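Local coordinates for protein response regulator ChrA (Corynebacterium diphtheriae, PDB 4YN8) that probably binds DNA to regulate transcription, as the response regulator of a haem-sensing two-component system, with a CheY-like receiver domain and a LuxR-type helix-turn-helix domain, at residues V51-Q56 and V77-T82; T64-L69 and A95-Y100. The protein carries 1 engineered substitution. One frame throughout, in Å; residues are numbered along the deposited sequence. Where two conformers were deposited one is given.

How the contacts relate
Contact 1 pairs strands 50-53 and 77-81 in the middle of the receiver sheet; contact 2 sets helix 62-72, which connects those two strands, against the turn leading into strand 99-102. Their centres are 9 Å apart, and they meet directly: strand 77-81 of contact 1 lies beside strand 99-102 of contact 2 in the sheet, with probable hydrogen bonds from Ile79 N to Gly99 O (2.9 Å) and from Gly99 N to Val77 O (3.1 Å). Along the chain the segments alternate. The metal site belongs to contact 1, where Asp54 binds magnesium. Contact 2 stands back from it, the side chain of Thr66 being about 13 Å from the ion and about 10 Å from that of Asp54.

Contact 1 (V51-Q56 and V77-T82); sequences VVTDIQ and VLILTT. With MG (magnesium ion), chain F; SO4 (sulfate ion), chain B.
Ile55 and Thr81 meet at the C-terminal edge of the sheet, and a sulfate ion, probably from the crystallisation liquor, is held between them. One sulfate oxygen, O4, is gripped from both segments, by Ile55 N at 3.2 Å (152° at the hydrogen) and by Thr81 OG1 at 2.7 Å; Gln56 N gives a nearly straight bond to O3. Ile55 CD1 closes against Thr81 OG1 at 3.4 Å. Beside the sulfate, Asp54 OD1 binds magnesium at 2.3 Å, with Asp12 and His14 completing the protein ligands. Lys103 reaches both Asp54 and the sulfate, consistent with the phosphoryl-acceptor pocket of receiver domains.

Behind this pocket the strands are parallel, their axes 17° apart. Three backbone bonds zip them: Leu78 N to Val51 O, Thr53 N to Leu78 O, and Leu80 N to Thr53 O (2.8 Å). Val52 CG1, anti to the backbone N (chi1 176°), presses on Leu80 CD1 at 3.4 Å, tighter than normal carbon contact. On the opposite face, with Thr53 OG1 anti to the backbone N and bonded to Asp54 O, Thr53 CG2 is left facing Val77 CG1 at 3.7 Å.

The face of Val77 and Ile79 packs against helix 62-72, while Leu78 faces helix 107-119; strand 6-11 flanks 50-53 on its other edge.

Contact 2 (T64-L69 and A95-Y100); sequences TLTRAL and AGAMGY
Ala95 packs its methyl group against two consecutive residues of the helix, with Thr66 CG2 4.0 Å and Arg67 CG 4.1 Å from its CB. Its carbonyl oxygen receives a bond from a water at 2.8 Å; that water also lies in the guanidinium plane of Arg67, at its edge, and accepts a weak bond from NH1. The arginine comes round to this position through bends at chi2 (-72°) and chi3, with CD passing 3.8 Å from Ala95 O.

Gly96, at positive phi (70°), takes the chain out of the helical conformation that precedes it. At Ala97 the chain again touches helix 62-72: Thr66 CG2 lies 3.7 Å from its N and 3.8 Å from its CB. CG2 reaches both alanines from a position anti to the backbone N of Thr66, while OG1 bonds Gly62 O. Ala97 N is occupied by Tyr100 OH at 3.0 Å, a bent bond that spans the turn, and the same hydroxyl bonds to Ala92 O. From Gly99 the chain enters strand 99-102.

No direct hydrogen bond joins the segments; methyl contacts and one water bridge link helix 62-72 to the helix-to-strand turn, within the doubly wound alpha/beta fold of CheY-like receivers.

Contact 1 (V51-Q56 and V77-T82)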
loop_
_atom_site.group_PDB
_atom_site.type_symbol
_atom_site.label_atom_id
_atom_site.label_comp_id
_atom_site.label_asym_id
_atom_site.label_seq_id
_atom_site.Cartn_x
_atom_site.Cartn_y
_atom_site.Cartn_z
ATOM N N VAL A 51 -17.203 -6.618 8.843
ATOM C CA VAL A 51 -17.123 -5.672 7.767
ATOM C C VAL A 51 -16.150 -6.177 6.707
ATOM O O VAL A 51 -14.977 -6.506 7.043
ATOM C CB VAL A 51 -16.670 -4.276 8.256
ATOM C CG1 VAL A 51 -16.407 -3.348 7.097
ATOM C CG2 VAL A 51 -17.684 -3.659 9.203
ATOM N N VAL A 52 -16.629 -6.253 5.482
ATOM C CA VAL A 52 -15.800 -6.673 4.354
ATOM C C VAL A 52 -15.615 -5.439 3.489
ATOM O O VAL A 52 -16.583 -4.896 2.955
ATOM C CB VAL A 52 -16.454 -7.824 3.577
ATOM C CG1 VAL A 52 -15.640 -8.199 2.343
ATOM C CG2 VAL A 52 -16.663 -9.032 4.490
ATOM N N THR A 53 -14.365 -4.986 3.332
ATOM C CA THR A 53 -14.120 -3.702 2.666
ATOM C C THR A 53 -12.949 -3.761 1.683
ATOM O O THR A 53 -12.073 -4.539 1.878
ATOM C CB THR A 53 -13.841 -2.562 3.689
ATOM O OG1 THR A 53 -13.794 -1.271 2.997
ATOM C CG2 THR A 53 -12.574 -2.723 4.434
ATOM N N ASP A 54 -13.140 -2.988 0.606
ATOM C CA ASP A 54 -12.175 -2.451 -0.361
ATOM C C ASP A 54 -11.148 -1.526 0.282
ATOM O O ASP A 54 -11.396 -0.988 1.369
ATOM C CB ASP A 54 -13.125 -1.501 -1.240
ATOM C CG ASP A 54 -12.659 -1.249 -2.565
ATOM O OD1 ASP A 54 -12.635 -2.185 -3.438
ATOM O OD2 ASP A 54 -12.401 -0.062 -2.821
ATOM N N ILE A 55 -10.026 -1.230 -0.408
ATOM C CA ILE A 55 -9.121 -0.194 0.042
ATOM C C ILE A 55 -9.457 1.180 -0.580
ATOM O O ILE A 55 -9.737 2.144 0.145
ATOM C CB ILE A 55 -7.639 -0.535 -0.273
ATOM C CG1 ILE A 55 -7.265 -1.901 0.259
ATOM C CG2 ILE A 55 -6.742 0.593 0.174
ATOM C CD1 ILE A 55 -5.884 -2.350 -0.184
ATOM N N GLN A 56 -9.476 1.257 -1.907
ATOM C CA GLN A 56 -9.589 2.513 -2.671
ATOM C C GLN A 56 -10.982 3.073 -2.713
ATOM O O GLN A 56 -11.747 2.633 -3.509
ATOM C CB GLN A 56 -9.227 2.216 -4.137
ATOM C CG GLN A 56 -7.869 1.617 -4.311
ATOM C CD GLN A 56 -7.458 1.587 -5.766
ATOM O OE1 GLN A 56 -7.515 0.535 -6.448
ATOM N NE2 GLN A 56 -7.085 2.754 -6.260
ATOM N N VAL A 77 -12.675 -6.638 10.664
ATOM C CA VAL A 77 -12.645 -6.226 9.258
ATOM C C VAL A 77 -11.844 -7.223 8.417
ATOM O O VAL A 77 -10.761 -7.669 8.839
ATOM C CB VAL A 77 -11.988 -4.868 9.116
ATOM C CG1 VAL A 77 -11.819 -4.430 7.656
ATOM C CG2 VAL A 77 -12.767 -3.859 9.952
ATOM N N LEU A 78 -12.422 -7.609 7.284
ATOM C CA LEU A 78 -11.719 -8.340 6.254
ATOM C C LEU A 78 -11.489 -7.372 5.102
ATOM O O LEU A 78 -12.458 -6.864 4.509
ATOM C CB LEU A 78 -12.541 -9.572 5.801
ATOM C CG LEU A 78 -12.099 -10.267 4.522
ATOM C CD1 LEU A 78 -10.690 -10.827 4.805
ATOM C CD2 LEU A 78 -13.108 -11.364 4.214
ATOM N N ILE A 79 -10.212 -7.101 4.761
ATOM C CA ILE A 79 -9.871 -6.246 3.637
ATOM C C ILE A 79 -9.657 -7.101 2.405
ATOM O O ILE A 79 -8.920 -8.107 2.448
ATOM C CB ILE A 79 -8.584 -5.436 3.914
ATOM C CG1 ILE A 79 -8.869 -4.398 4.971
ATOM C CG2 ILE A 79 -8.038 -4.798 2.650
ATOM C CD1 ILE A 79 -7.615 -3.627 5.428
ATOM N N LEU A 80 -10.328 -6.686 1.339
ATOM C CA LEU A 80 -10.205 -7.308 0.004
ATOM C C LEU A 80 -9.475 -6.398 -0.936
ATOM O O LEU A 80 -9.712 -5.184 -0.995
ATOM C CB LEU A 80 -11.535 -7.657 -0.575
ATOM C CG LEU A 80 -12.458 -8.567 0.237
ATOM C CD1 LEU A 80 -13.779 -8.852 -0.476
ATOM C CD2 LEU A 80 -11.818 -9.855 0.663
ATOM N N THR A 81 -8.568 -6.978 -1.706
ATOM C CA THR A 81 -7.890 -6.172 -2.703
ATOM C C THR A 81 -7.568 -7.020 -3.916
ATOM O O THR A 81 -8.074 -8.125 -4.044
ATOM C CB THR A 81 -6.693 -5.468 -2.072
ATOM O OG1 THR A 81 -6.229 -4.381 -2.898
ATOM C CG2 THR A 81 -5.574 -6.430 -1.723
ATOM N N THR A 82 -6.804 -6.449 -4.850
ATOM C CA THR A 82 -6.335 -7.191 -6.031
ATOM C C THR A 82 -4.790 -7.229 -6.029
ATOM O O THR A 82 -4.107 -6.365 -5.492
ATOM C CB THR A 82 -6.849 -6.583 -7.354
ATOM O OG1 THR A 82 -6.338 -5.271 -7.557
ATOM C CG2 THR A 82 -8.366 -6.462 -7.341
HETATM MG MG MG F . -13.514 -1.021 -5.199
HETATM S S SO4 B . -8.692 -2.200 -4.006
HETATM O O1 SO4 B . -9.031 -3.286 -4.944
HETATM O O2 SO4 B . -7.490 -1.515 -4.486
HETATM O O3 SO4 B . -9.712 -1.143 -3.795
HETATM O O4 SO4 B . -8.403 -2.781 -2.618
HETATM O O HOH W 1 -11.578 -0.788 -5.624
HETATM O O HOH W 2 -13.710 0.500 -3.630
HETATM O O HOH W 3 -14.019 -2.681 -6.305
#

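Contact 2 (T64-L69 and A95-Y100)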
loop_
_atom_site.group_PDB
_atom_site.type_symbol
_atom_site.label_atom_id
_atom_site.label_comp_id
_atom_site.label_asym_id
_atom_site.label_seq_id
_atom_site.Cartn_x
_atom_site.Cartn_y
_atom_site.Cartn_z
ATOM N N THR A 64 -8.483 3.928 6.535
ATOM C CA THR A 64 -8.984 4.789 7.576
ATOM C C THR A 64 -10.129 4.092 8.305
ATOM O O THR A 64 -10.231 4.165 9.553
ATOM C CB THR A 64 -9.474 6.117 6.979
ATOM O OG1 THR A 64 -8.358 6.695 6.311
ATOM C CG2 THR A 64 -10.014 7.033 8.061
ATOM N N LEU A 65 -11.001 3.428 7.558
ATOM C CA LEU A 65 -12.103 2.689 8.170
ATOM C C LEU A 65 -11.635 1.586 9.137
ATOM O O LEU A 65 -12.184 1.389 10.247
ATOM C CB LEU A 65 -13.003 2.053 7.086
ATOM C CG LEU A 65 -14.079 1.124 7.609
ATOM C CD1 LEU A 65 -15.050 1.980 8.428
ATOM C CD2 LEU A 65 -14.742 0.385 6.434
ATOM N N THR A 66 -10.621 0.831 8.696
ATOM C CA THR A 66 -10.019 -0.207 9.547
ATOM C C THR A 66 -9.539 0.365 10.879
ATOM O O THR A 66 -9.832 -0.205 11.930
ATOM C CB THR A 66 -8.924 -0.996 8.793
ATOM O OG1 THR A 66 -9.582 -1.603 7.653
ATOM C CG2 THR A 66 -8.294 -2.066 9.666
ATOM N N ARG A 67 -8.809 1.463 10.828
ATOM C CA ARG A 67 -8.288 2.089 12.040
ATOM C C ARG A 67 -9.416 2.634 12.913
ATOM O O ARG A 67 -9.386 2.508 14.158
ATOM C CB ARG A 67 -7.292 3.187 11.680
ATOM C CG ARG A 67 -6.025 2.639 11.007
ATOM C CD ARG A 67 -5.127 1.893 12.018
ATOM N NE ARG A 67 -5.160 2.622 13.313
ATOM C CZ ARG A 67 -5.585 2.113 14.471
ATOM N NH1 ARG A 67 -5.889 0.841 14.540
ATOM N NH2 ARG A 67 -5.638 2.883 15.585
ATOM N N ALA A 68 -10.424 3.188 12.273
ATOM C CA ALA A 68 -11.553 3.789 12.994
ATOM C C ALA A 68 -12.314 2.735 13.740
ATOM O O ALA A 68 -12.695 2.922 14.938
ATOM C CB ALA A 68 -12.461 4.588 12.066
ATOM N N LEU A 69 -12.561 1.603 13.069
ATOM C CA LEU A 69 -13.259 0.503 13.739
ATOM C C LEU A 69 -12.437 -0.102 14.879
ATOM O O LEU A 69 -13.000 -0.498 15.926
ATOM C CB LEU A 69 -13.738 -0.578 12.767
ATOM C CG LEU A 69 -14.761 -0.043 11.734
ATOM C CD1 LEU A 69 -15.159 -1.128 10.733
ATOM C CD2 LEU A 69 -16.006 0.553 12.335
ATOM N N ALA A 95 -2.439 -1.300 8.720
ATOM C CA ALA A 95 -3.633 -0.981 9.513
ATOM C C ALA A 95 -4.071 -2.108 10.410
ATOM O O ALA A 95 -4.856 -1.885 11.362
ATOM C CB ALA A 95 -4.757 -0.515 8.628
ATOM N N GLY A 96 -3.628 -3.334 10.144
ATOM C CA GLY A 96 -3.941 -4.440 11.039
ATOM C C GLY A 96 -5.368 -4.916 11.092
ATOM O O GLY A 96 -5.928 -5.225 12.192
ATOM N N ALA A 97 -6.002 -5.013 9.925
ATOM C CA ALA A 97 -7.294 -5.672 9.837
ATOM C C ALA A 97 -7.160 -7.129 10.275
ATOM O O ALA A 97 -6.113 -7.727 10.113
ATOM C CB ALA A 97 -7.796 -5.627 8.425
ATOM N N MET A 98 -8.242 -7.678 10.791
ATOM C CA MET A 98 -8.306 -9.085 11.179
ATOM C C MET A 98 -7.916 -9.978 10.012
ATOM O O MET A 98 -7.082 -10.891 10.193
ATOM C CB MET A 98 -9.682 -9.435 11.712
ATOM C CG MET A 98 -9.885 -10.831 12.230
ATOM S SD MET A 98 -8.837 -11.249 13.649
ATOM C CE MET A 98 -9.250 -9.987 14.802
ATOM N N GLY A 99 -8.474 -9.705 8.823
ATOM C CA GLY A 99 -8.164 -10.528 7.650
ATOM C C GLY A 99 -7.876 -9.753 6.397
ATOM O O GLY A 99 -8.283 -8.589 6.261
ATOM N N TYR A 100 -7.191 -10.422 5.473
ATOM C CA TYR A 100 -6.838 -9.874 4.170
ATOM C C TYR A 100 -7.028 -11.030 3.176
ATOM O O TYR A 100 -6.621 -12.168 3.459
ATOM C CB TYR A 100 -5.352 -9.457 4.099
ATOM C CG TYR A 100 -5.009 -8.313 5.005
ATOM C CD1 TYR A 100 -4.717 -8.510 6.346
ATOM C CD2 TYR A 100 -5.069 -7.057 4.532
ATOM C CE1 TYR A 100 -4.522 -7.450 7.188
ATOM C CE2 TYR A 100 -4.780 -5.959 5.343
ATOM C CZ TYR A 100 -4.546 -6.175 6.668
ATOM O OH TYR A 100 -4.328 -5.091 7.462
HETATM O O HOH W 4 -5.717 -1.805 13.998
#